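Local coordinates for protein GCN5-related N-acetyltransferase (Kribbella flavida, PDB 4MY0) that probably transfers an acetyl group from acetyl-coenzyme A to amino groups, perhaps those of aminoglycosides, at residues E61-W69 / V99-R110; M281-A289 / I308-Q316. All coordinates share one frame; numbering follows the deposited sequence. Where two conformers were deposited one is given.

Contact 1 (E61-W69 / V99-R110); sequences EVVAAARIW and VGSLLMRGVLER. With AC8 ([(2R,3R,4R,5R)-5-(6-amino-9H-purin-9-yl)-3,4-bis(phosphonooxy)tetrahydrofuran-2-yl]methyl (3R)-3-hydroxy-2,2-dimethyl-4-oxo-4-({3-oxo-3-[(2-sulfanylethyl)amino]propyl}amino)butyl dihydrogen diphosphate), chain L.
The coenzyme A pyrophosphate site of the GNAT fold is where this contact begins: helix 99-110 lies along strand 61-69, 35° from parallel, its first turn holding the bound coenzyme A derivative AC8 while its inner face packs on small strand residues. Ala64 CB meets Val99 CG1 at 3.7 Å, and Val63 reaches the same methyl, the two valines crossing at about a right angle. One turn on, Leu103 keeps CG anti to the backbone N (chi1 -152°), which lays CD1 against Ala66 CB (3.7 Å) and over the carbonyl of Ala65, with Leu103 CD1 to Ala65 O at 3.5 Å. An alanine in place of Leu103 would probably take away the methyl that covers Ala66 CB and the Ala65 carbonyl, opening a gap between helix and strand. Val107 divides its branches, CG2 against Ala66 CB (3.9 Å) and CG1 alongside Ile68, whose CD1 also touches Arg110 CG at 3.9 Å. The guanidinium of Arg110 turns off to Gly51 O and Asp12.

In GNAT enzymes the N-terminus of this helix, following the glycine-rich loop, receives the pyrophosphate, and the same is seen here. Gly100 N donates to AC8 O4A at 2.7 Å (153° at the hydrogen), while Ser101 grips AC8 O1A twice, from its backbone N and, at 2.7 Å, from OG. A classic bulge sets Val63 and Ala64 together opposite Val56, and Ala64 and Ala66 also touch Val90 and Val88 of the neighbouring acetyl-CoA-binding strand.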
loop_
_atom_site.group_PDB
_atom_site.type_symbol
_atom_site.label_atom_id
_atom_site.label_comp_id
_atom_site.label_asym_id
_atom_site.label_seq_id
_atom_site.Cartn_x
_atom_site.Cartn_y
_atom_site.Cartn_z
ATOM N N GLU C 61 -6.625 15.482 -42.623
ATOM C CA GLU C 61 -6.737 14.985 -41.254
ATOM C C GLU C 61 -5.452 15.279 -40.462
ATOM O O GLU C 61 -4.347 14.955 -40.920
ATOM C CB GLU C 61 -7.008 13.481 -41.257
ATOM C CG GLU C 61 -7.959 13.020 -40.172
ATOM C CD GLU C 61 -9.416 13.301 -40.519
ATOM O OE1 GLU C 61 -9.884 12.830 -41.581
ATOM O OE2 GLU C 61 -10.093 13.996 -39.730
ATOM N N VAL C 62 -5.590 15.894 -39.285
ATOM C CA VAL C 62 -4.437 16.147 -38.414
ATOM C C VAL C 62 -3.979 14.822 -37.814
ATOM O O VAL C 62 -4.760 14.086 -37.240
ATOM C CB VAL C 62 -4.750 17.161 -37.293
ATOM C CG1 VAL C 62 -3.600 17.210 -36.284
ATOM C CG2 VAL C 62 -5.012 18.557 -37.871
ATOM N N VAL C 63 -2.700 14.518 -37.951
ATOM C CA VAL C 63 -2.184 13.206 -37.565
ATOM C C VAL C 63 -1.101 13.350 -36.467
ATOM O O VAL C 63 -0.770 12.396 -35.743
ATOM C CB VAL C 63 -1.695 12.519 -38.869
ATOM C CG1 VAL C 63 -0.472 11.684 -38.674
ATOM C CG2 VAL C 63 -2.851 11.747 -39.524
ATOM N N ALA C 64 -0.575 14.565 -36.319
ATOM C CA ALA C 64 0.469 14.836 -35.319
ATOM C C ALA C 64 0.559 16.330 -35.017
ATOM O O ALA C 64 0.167 17.168 -35.843
ATOM C CB ALA C 64 1.829 14.303 -35.796
ATOM N N ALA C 65 1.057 16.681 -33.838
ATOM C CA ALA C 65 1.142 18.102 -33.478
ATOM C C ALA C 65 2.168 18.338 -32.379
ATOM O O ALA C 65 2.450 17.445 -31.591
ATOM C CB ALA C 65 -0.243 18.638 -33.049
ATOM N N ALA C 66 2.724 19.544 -32.342
ATOM C CA ALA C 66 3.686 19.932 -31.314
ATOM C C ALA C 66 3.680 21.436 -31.231
ATOM O O ALA C 66 3.403 22.121 -32.230
ATOM C CB ALA C 66 5.081 19.442 -31.659
ATOM N N ARG C 67 3.964 21.973 -30.053
ATOM C CA ARG C 67 4.033 23.423 -29.922
ATOM C C ARG C 67 5.350 23.891 -29.309
ATOM O O ARG C 67 6.088 23.112 -28.692
ATOM C CB ARG C 67 2.817 23.979 -29.165
ATOM C CG ARG C 67 2.689 23.509 -27.739
ATOM C CD ARG C 67 1.259 23.683 -27.212
ATOM N NE ARG C 67 0.891 22.550 -26.366
ATOM C CZ ARG C 67 0.987 22.534 -25.039
ATOM N NH1 ARG C 67 0.636 21.444 -24.375
ATOM N NH2 ARG C 67 1.428 23.600 -24.372
ATOM N N ILE C 68 5.640 25.171 -29.505
ATOM C CA ILE C 68 6.894 25.757 -29.073
ATOM C C ILE C 68 6.647 26.905 -28.097
ATOM O O ILE C 68 6.088 27.924 -28.483
ATOM C CB ILE C 68 7.643 26.320 -30.295
ATOM C CG1 ILE C 68 7.843 25.226 -31.340
ATOM C CG2 ILE C 68 8.997 26.922 -29.896
ATOM C CD1 ILE C 68 8.468 25.742 -32.612
ATOM N N TRP C 69 7.074 26.746 -26.843
ATOM C CA TRP C 69 7.056 27.866 -25.898
ATOM C C TRP C 69 8.185 28.829 -26.221
ATOM O O TRP C 69 9.323 28.394 -26.468
ATOM C CB TRP C 69 7.262 27.373 -24.461
ATOM C CG TRP C 69 6.078 26.710 -23.837
ATOM C CD1 TRP C 69 5.856 25.368 -23.723
ATOM C CD2 TRP C 69 4.968 27.358 -23.208
ATOM N NE1 TRP C 69 4.666 25.143 -23.077
ATOM C CE2 TRP C 69 4.103 26.349 -22.747
ATOM C CE3 TRP C 69 4.621 28.695 -22.995
ATOM C CZ2 TRP C 69 2.908 26.637 -22.083
ATOM C CZ3 TRP C 69 3.438 28.982 -22.343
ATOM C CH2 TRP C 69 2.598 27.962 -21.889
ATOM N N VAL C 99 6.574 9.810 -38.725
ATOM C CA VAL C 99 5.779 11.036 -38.599
ATOM C C VAL C 99 6.278 11.998 -37.491
ATOM O O VAL C 99 6.457 13.204 -37.727
ATOM C CB VAL C 99 4.281 10.713 -38.444
ATOM C CG1 VAL C 99 3.457 11.991 -38.191
ATOM C CG2 VAL C 99 3.782 9.973 -39.696
ATOM N N GLY C 100 6.511 11.472 -36.298
ATOM C CA GLY C 100 7.054 12.280 -35.212
ATOM C C GLY C 100 8.378 12.948 -35.558
ATOM O O GLY C 100 8.635 14.081 -35.148
ATOM N N SER C 101 9.219 12.249 -36.316
ATOM C CA SER C 101 10.507 12.787 -36.748
ATOM C C SER C 101 10.329 13.893 -37.778
ATOM O O SER C 101 11.071 14.882 -37.787
ATOM C CB SER C 101 11.374 11.666 -37.345
ATOM O OG SER C 101 11.761 10.743 -36.342
ATOM N N LEU C 102 9.350 13.722 -38.657
ATOM C CA LEU C 102 9.062 14.731 -39.676
ATOM C C LEU C 102 8.542 15.994 -38.967
ATOM O O LEU C 102 8.944 17.114 -39.286
ATOM C CB LEU C 102 8.048 14.163 -40.680
ATOM C CG LEU C 102 7.551 14.847 -41.966
ATOM C CD1 LEU C 102 6.395 15.721 -41.669
ATOM C CD2 LEU C 102 8.639 15.644 -42.724
ATOM N N LEU C 103 7.668 15.791 -37.990
ATOM C CA LEU C 103 7.131 16.868 -37.167
ATOM C C LEU C 103 8.260 17.617 -36.474
ATOM O O LEU C 103 8.332 18.841 -36.529
ATOM C CB LEU C 103 6.242 16.275 -36.068
ATOM C CG LEU C 103 5.066 17.044 -35.455
ATOM C CD1 LEU C 103 4.846 16.645 -33.993
ATOM C CD2 LEU C 103 5.148 18.550 -35.616
HETATM N N MSE C 104 9.113 16.872 -35.776
HETATM C CA MSE C 104 10.151 17.491 -34.948
HETATM C C MSE C 104 11.216 18.223 -35.787
HETATM O O MSE C 104 11.749 19.256 -35.368
HETATM C CB MSE C 104 10.787 16.443 -34.051
HETATM C CG MSE C 104 9.904 15.976 -32.884
HETATM SE SE MSE C 104 9.541 17.523 -31.700
HETATM C CE MSE C 104 11.405 18.129 -31.435
ATOM N N ARG C 105 11.521 17.705 -36.974
ATOM C CA ARG C 105 12.408 18.445 -37.871
ATOM C C ARG C 105 11.788 19.781 -38.266
ATOM O O ARG C 105 12.490 20.792 -38.338
ATOM C CB ARG C 105 12.770 17.624 -39.105
ATOM C CG ARG C 105 13.731 16.495 -38.765
ATOM C CD ARG C 105 14.045 15.630 -39.964
ATOM N NE ARG C 105 14.688 14.387 -39.538
ATOM C CZ ARG C 105 14.175 13.175 -39.741
ATOM N NH1 ARG C 105 13.018 13.044 -40.382
ATOM N NH2 ARG C 105 14.823 12.095 -39.317
ATOM N N GLY C 106 10.474 19.790 -38.502
ATOM C CA GLY C 106 9.769 21.032 -38.782
ATOM C C GLY C 106 9.814 21.945 -37.566
ATOM O O GLY C 106 9.954 23.162 -37.698
ATOM N N VAL C 107 9.706 21.353 -36.381
ATOM C CA VAL C 107 9.787 22.111 -35.135
ATOM C C VAL C 107 11.158 22.774 -34.939
ATOM O O VAL C 107 11.247 23.962 -34.589
ATOM C CB VAL C 107 9.424 21.238 -33.913
ATOM C CG1 VAL C 107 9.878 21.902 -32.627
ATOM C CG2 VAL C 107 7.931 20.969 -33.866
ATOM N N LEU C 108 12.225 22.020 -35.178
ATOM C CA LEU C 108 13.571 22.577 -35.064
ATOM C C LEU C 108 13.782 23.687 -36.075
ATOM O O LEU C 108 14.395 24.713 -35.775
ATOM C CB LEU C 108 14.621 21.499 -35.279
ATOM C CG LEU C 108 14.748 20.437 -34.186
ATOM C CD1 LEU C 108 15.936 19.537 -34.482
ATOM C CD2 LEU C 108 14.883 21.058 -32.811
ATOM N N GLU C 109 13.280 23.490 -37.284
ATOM C CA GLU C 109 13.430 24.517 -38.306
ATOM C C GLU C 109 12.684 25.803 -37.923
ATOM O O GLU C 109 13.232 26.906 -38.041
ATOM C CB GLU C 109 12.972 23.992 -39.670
ATOM C CG GLU C 109 13.491 24.838 -40.820
ATOM C CD GLU C 109 14.993 25.098 -40.711
ATOM O OE1 GLU C 109 15.756 24.141 -40.436
ATOM O OE2 GLU C 109 15.414 26.265 -40.888
ATOM N N ARG C 110 11.451 25.668 -37.437
ATOM C CA ARG C 110 10.686 26.848 -37.011
ATOM C C ARG C 110 11.416 27.557 -35.862
ATOM O O ARG C 110 11.557 28.782 -35.859
ATOM C CB ARG C 110 9.261 26.452 -36.591
ATOM C CG ARG C 110 8.394 27.615 -36.077
ATOM C CD ARG C 110 8.249 28.740 -37.121
ATOM N NE ARG C 110 7.801 28.234 -38.418
ATOM C CZ ARG C 110 6.534 27.957 -38.720
ATOM N NH1 ARG C 110 5.572 28.139 -37.819
ATOM N NH2 ARG C 110 6.223 27.492 -39.922
HETATM N N1A AC8 L . 9.654 3.425 -27.527
HETATM O O1A AC8 L . 9.500 9.269 -36.081
HETATM P P1A AC8 L . 9.095 7.959 -35.423
HETATM C C1B AC8 L . 11.475 5.386 -31.892
HETATM S S1P AC8 L . 7.487 13.682 -25.416
HETATM C C2A AC8 L . 10.865 3.247 -28.088
HETATM O O2A AC8 L . 8.331 6.966 -36.253
HETATM P P2A AC8 L . 6.740 8.496 -33.855
HETATM C C2B AC8 L . 11.330 4.727 -33.245
HETATM O O2B AC8 L . 11.653 3.334 -33.151
HETATM O O2C AC8 L . 11.137 2.689 -35.519
HETATM C C2P AC8 L . 6.569 12.478 -26.439
HETATM N N3A AC8 L . 11.169 3.842 -29.251
HETATM O O3A AC8 L . 8.328 8.361 -34.078
HETATM C C3B AC8 L . 12.346 5.515 -34.079
HETATM O O3B AC8 L . 13.661 5.032 -33.786
HETATM P P3B AC8 L . 14.525 4.021 -34.719
HETATM O O3C AC8 L . 9.470 2.286 -33.680
HETATM C C3P AC8 L . 5.147 12.714 -25.983
HETATM C C4A AC8 L . 10.250 4.634 -29.868
HETATM O O4A AC8 L . 6.110 9.085 -35.099
HETATM C C4B AC8 L . 12.322 6.912 -33.488
HETATM O O4B AC8 L . 11.760 6.762 -32.179
HETATM O O4C AC8 L . 11.592 0.923 -33.749
HETATM P P4C AC8 L . 10.916 2.228 -34.096
HETATM N N4P AC8 L . 4.102 11.881 -26.572
HETATM C C5A AC8 L . 9.001 4.836 -29.300
HETATM O O5A AC8 L . 6.241 7.199 -33.286
HETATM C C5B AC8 L . 11.474 7.888 -34.297
HETATM O O5B AC8 L . 10.356 7.176 -34.815
HETATM C C5P AC8 L . 3.844 10.593 -26.374
HETATM O O5P AC8 L . 4.568 9.898 -25.670
HETATM C C6A AC8 L . 8.709 4.208 -28.093
HETATM N N6A AC8 L . 7.498 4.369 -27.501
HETATM O O6A AC8 L . 6.704 9.583 -32.676
HETATM C C6P AC8 L . 2.603 10.062 -27.055
HETATM N N7A AC8 L . 8.296 5.650 -30.122
HETATM O O7A AC8 L . 13.635 2.851 -35.066
HETATM C C7P AC8 L . 2.669 8.602 -27.525
HETATM C C8A AC8 L . 9.099 5.954 -31.173
HETATM O O8A AC8 L . 14.930 4.865 -35.911
HETATM N N8P AC8 L . 3.662 8.532 -28.601
HETATM N N9A AC8 L . 10.280 5.319 -31.015
HETATM O O9A AC8 L . 15.670 3.631 -33.809
HETATM C C9P AC8 L . 3.712 9.251 -29.721
HETATM O O9P AC8 L . 2.851 10.081 -29.965
HETATM C CAP AC8 L . 4.845 9.016 -30.706
HETATM O OAP AC8 L . 5.119 7.617 -30.807
HETATM C CBP AC8 L . 6.156 9.721 -30.336
HETATM C CCP AC8 L . 7.220 9.314 -31.369
HETATM C CDP AC8 L . 5.974 11.235 -30.379
HETATM C CEP AC8 L . 6.641 9.311 -28.955
#

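Contact 2 (M281-A289 / I308-Q316); sequences MLRLLDAPA and IDDPGVPAQ
Arg283 and Asp310 meet end-on, and they show how a buried salt bridge can tie the end of one strand to the turn after another. NH1 of Arg283 donates to Asp310 OD1 at 2.9 Å and NH2 of Arg283 to Asp310 OD2 at 2.8 Å, each bond at 158° and each oxygen met on its syn side, with the guanidinium and carboxylate planes 29° apart. With CG anti to the backbone N (chi1 -167°) and the chain extended to NE, the arginine reaches the turn. Its NH1 also bonds Leu284 O at 2.8 Å, in the guanidinium plane.

Packing is tight around the buried Gln316, which the other segment covers more than any other residue of the contact. NE2 of Gln316 reaches the anti lone pair of Asp310 OD1 at 2.9 Å and makes a weak bond to Leu284 O, so the amide and the arginine share both acceptors. Its OE1 comes close to the start of helix 287-293, 3.3 Å from Ala287 CB. Val313 fills in beside them, CG1 of Val313 standing 3.3 Å from Leu285 O and CG2 near the guanidinium.

Two edges are looser. On the type I turn from Asp310 to Val313, Gly312 is exposed; at the other end Asp286 is partly exposed, its OD2 taking a weak capping bond from Ala289 N. Around this cluster, Leu132 O takes the NE of Arg283, helix 99-113 packs on Leu285 and Val313, helix 345-352 touches Arg283 and Asp310, and strand 118-121 pairs with strand 274-284.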
loop_
_atom_site.group_PDB
_atom_site.type_symbol
_atom_site.label_atom_id
_atom_site.label_comp_id
_atom_site.label_asym_id
_atom_site.label_seq_id
_atom_site.Cartn_x
_atom_site.Cartn_y
_atom_site.Cartn_z
HETATM N N MSE C 281 15.937 17.526 -21.484
HETATM C CA MSE C 281 16.943 17.477 -22.539
HETATM C C MSE C 281 17.173 18.832 -23.166
HETATM O O MSE C 281 16.314 19.706 -23.083
HETATM C CB MSE C 281 16.547 16.488 -23.622
HETATM C CG MSE C 281 16.709 15.047 -23.184
HETATM SE SE MSE C 281 16.300 13.853 -24.666
HETATM C CE MSE C 281 17.019 12.223 -23.876
ATOM N N LEU C 282 18.335 18.976 -23.805
ATOM C CA LEU C 282 18.764 20.228 -24.414
ATOM C C LEU C 282 19.304 19.940 -25.807
ATOM O O LEU C 282 19.897 18.881 -26.035
ATOM C CB LEU C 282 19.892 20.833 -23.578
ATOM C CG LEU C 282 20.490 22.140 -24.079
ATOM C CD1 LEU C 282 19.432 23.231 -23.995
ATOM C CD2 LEU C 282 21.727 22.511 -23.261
ATOM N N ARG C 283 19.093 20.865 -26.739
ATOM C CA ARG C 283 19.785 20.808 -28.028
ATOM C C ARG C 283 20.254 22.203 -28.451
ATOM O O ARG C 283 19.522 23.175 -28.268
ATOM C CB ARG C 283 18.870 20.238 -29.117
ATOM C CG ARG C 283 19.622 19.867 -30.397
ATOM C CD ARG C 283 18.723 19.884 -31.644
ATOM N NE ARG C 283 19.242 18.983 -32.679
ATOM C CZ ARG C 283 20.304 19.241 -33.443
ATOM N NH1 ARG C 283 20.977 20.380 -33.301
ATOM N NH2 ARG C 283 20.703 18.356 -34.351
ATOM N N LEU C 284 21.462 22.313 -29.004
ATOM C CA LEU C 284 21.881 23.581 -29.608
ATOM C C LEU C 284 21.391 23.664 -31.066
ATOM O O LEU C 284 21.593 22.732 -31.853
ATOM C CB LEU C 284 23.403 23.765 -29.560
ATOM C CG LEU C 284 24.195 23.751 -28.247
ATOM C CD1 LEU C 284 25.311 24.776 -28.296
ATOM C CD2 LEU C 284 23.346 23.923 -26.990
ATOM N N LEU C 285 20.743 24.769 -31.420
ATOM C CA LEU C 285 20.290 24.989 -32.797
ATOM C C LEU C 285 21.206 25.935 -33.581
ATOM O O LEU C 285 21.297 25.845 -34.812
ATOM C CB LEU C 285 18.873 25.564 -32.810
ATOM C CG LEU C 285 17.814 24.838 -31.992
ATOM C CD1 LEU C 285 16.483 25.552 -32.125
ATOM C CD2 LEU C 285 17.713 23.402 -32.459
ATOM N N ASP C 286 21.844 26.866 -32.869
ATOM C CA ASP C 286 22.773 27.824 -33.478
ATOM C C ASP C 286 23.921 28.005 -32.478
ATOM O O ASP C 286 23.885 28.907 -31.639
ATOM C CB ASP C 286 22.049 29.159 -33.755
ATOM C CG ASP C 286 22.980 30.262 -34.299
ATOM O OD1 ASP C 286 22.445 31.303 -34.743
ATOM O OD2 ASP C 286 24.229 30.116 -34.282
ATOM N N ALA C 287 24.936 27.150 -32.571
ATOM C CA ALA C 287 25.982 27.099 -31.551
ATOM C C ALA C 287 26.758 28.404 -31.321
ATOM O O ALA C 287 27.002 28.760 -30.166
ATOM C CB ALA C 287 26.940 25.915 -31.792
ATOM N N PRO C 288 27.157 29.119 -32.401
ATOM C CA PRO C 288 27.847 30.386 -32.117
ATOM C C PRO C 288 26.983 31.332 -31.299
ATOM O O PRO C 288 27.500 31.990 -30.390
ATOM C CB PRO C 288 28.104 30.975 -33.515
ATOM C CG PRO C 288 28.224 29.773 -34.399
ATOM C CD PRO C 288 27.226 28.767 -33.835
ATOM N N ALA C 289 25.688 31.391 -31.601
ATOM C CA ALA C 289 24.805 32.329 -30.908
ATOM C C ALA C 289 24.510 31.844 -29.496
ATOM O O ALA C 289 24.369 32.644 -28.579
ATOM C CB ALA C 289 23.506 32.546 -31.690
ATOM N N ILE C 308 32.471 19.847 -34.771
ATOM C CA ILE C 308 31.056 19.528 -34.595
ATOM C C ILE C 308 30.508 18.773 -35.802
ATOM O O ILE C 308 30.592 19.245 -36.940
ATOM C CB ILE C 308 30.216 20.811 -34.382
ATOM C CG1 ILE C 308 30.621 21.522 -33.084
ATOM C CG2 ILE C 308 28.719 20.487 -34.376
ATOM C CD1 ILE C 308 29.960 22.909 -32.914
ATOM N N ASP C 309 29.949 17.598 -35.543
ATOM C CA ASP C 309 29.304 16.789 -36.568
ATOM C C ASP C 309 27.790 16.831 -36.330
ATOM O O ASP C 309 27.259 15.996 -35.589
ATOM C CB ASP C 309 29.820 15.345 -36.454
ATOM C CG ASP C 309 29.118 14.386 -37.399
ATOM O OD1 ASP C 309 29.063 13.176 -37.085
ATOM O OD2 ASP C 309 28.625 14.833 -38.456
ATOM N N ASP C 310 27.090 17.801 -36.930
ATOM C CA ASP C 310 25.632 17.908 -36.738
ATOM C C ASP C 310 24.904 18.025 -38.073
ATOM O O ASP C 310 24.634 19.131 -38.555
ATOM C CB ASP C 310 25.265 19.079 -35.809
ATOM C CG ASP C 310 23.754 19.171 -35.525
ATOM O OD1 ASP C 310 23.334 20.202 -34.943
ATOM O OD2 ASP C 310 22.995 18.228 -35.878
ATOM N N PRO C 311 24.583 16.875 -38.679
ATOM C CA PRO C 311 23.918 16.899 -39.983
ATOM C C PRO C 311 22.465 17.356 -39.849
ATOM O O PRO C 311 21.839 17.687 -40.852
ATOM C CB PRO C 311 24.010 15.443 -40.448
ATOM C CG PRO C 311 24.084 14.642 -39.178
ATOM C CD PRO C 311 24.824 15.503 -38.188
ATOM N N GLY C 312 21.952 17.387 -38.618
ATOM C CA GLY C 312 20.644 17.961 -38.345
ATOM C C GLY C 312 20.604 19.476 -38.508
ATOM O O GLY C 312 19.566 20.036 -38.862
ATOM N N VAL C 313 21.728 20.137 -38.226
ATOM C CA VAL C 313 21.872 21.579 -38.423
ATOM C C VAL C 313 23.241 21.835 -39.050
ATOM O O VAL C 313 24.205 22.154 -38.348
ATOM C CB VAL C 313 21.784 22.380 -37.093
ATOM C CG1 VAL C 313 21.873 23.893 -37.368
ATOM C CG2 VAL C 313 20.514 22.052 -36.332
ATOM N N PRO C 314 23.333 21.682 -40.378
ATOM C CA PRO C 314 24.598 21.798 -41.108
ATOM C C PRO C 314 25.334 23.114 -40.850
ATOM O O PRO C 314 26.566 23.135 -40.869
ATOM C CB PRO C 314 24.157 21.713 -42.573
ATOM C CG PRO C 314 22.907 20.889 -42.533
ATOM C CD PRO C 314 22.214 21.311 -41.266
ATOM N N ALA C 315 24.599 24.195 -40.614
ATOM C CA ALA C 315 25.238 25.481 -40.331
ATOM C C ALA C 315 26.136 25.440 -39.075
ATOM O O ALA C 315 27.091 26.218 -38.968
ATOM C CB ALA C 315 24.188 26.581 -40.218
ATOM N N GLN C 316 25.823 24.538 -38.139
ATOM C CA GLN C 316 26.611 24.349 -36.918
ATOM C C GLN C 316 27.826 23.462 -37.142
ATOM O O GLN C 316 28.730 23.412 -36.301
ATOM C CB GLN C 316 25.765 23.664 -35.817
ATOM C CG GLN C 316 24.679 24.514 -35.250
ATOM C CD GLN C 316 24.218 24.038 -33.896
ATOM O OE1 GLN C 316 24.095 24.840 -32.971
ATOM N NE2 GLN C 316 23.955 22.733 -33.765
#

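In the fold
Two contacts whose centres lie 18 Å apart illustrate how one helix can serve neighbouring parts of a fold. Contact 1 closes before contact 2 opens along the chain, the first lying in the N-terminal GNAT region and the second joining strand 274-284 to the sterol carrier protein-like region. Helix 99-113 is the common element: one side rests on strand 61-75, while Leu108 turns elsewhere and packs on contact 2, its CD2 3.7 Å from Leu285 CD2 and its CD1 beside Arg283. Strand pairing through 78-90 and 118-121 also connects strands 61-75 and 274-284. The helix that binds the pyrophosphate of AC8 at its start is thus packed further along against the junction with the C-terminal region.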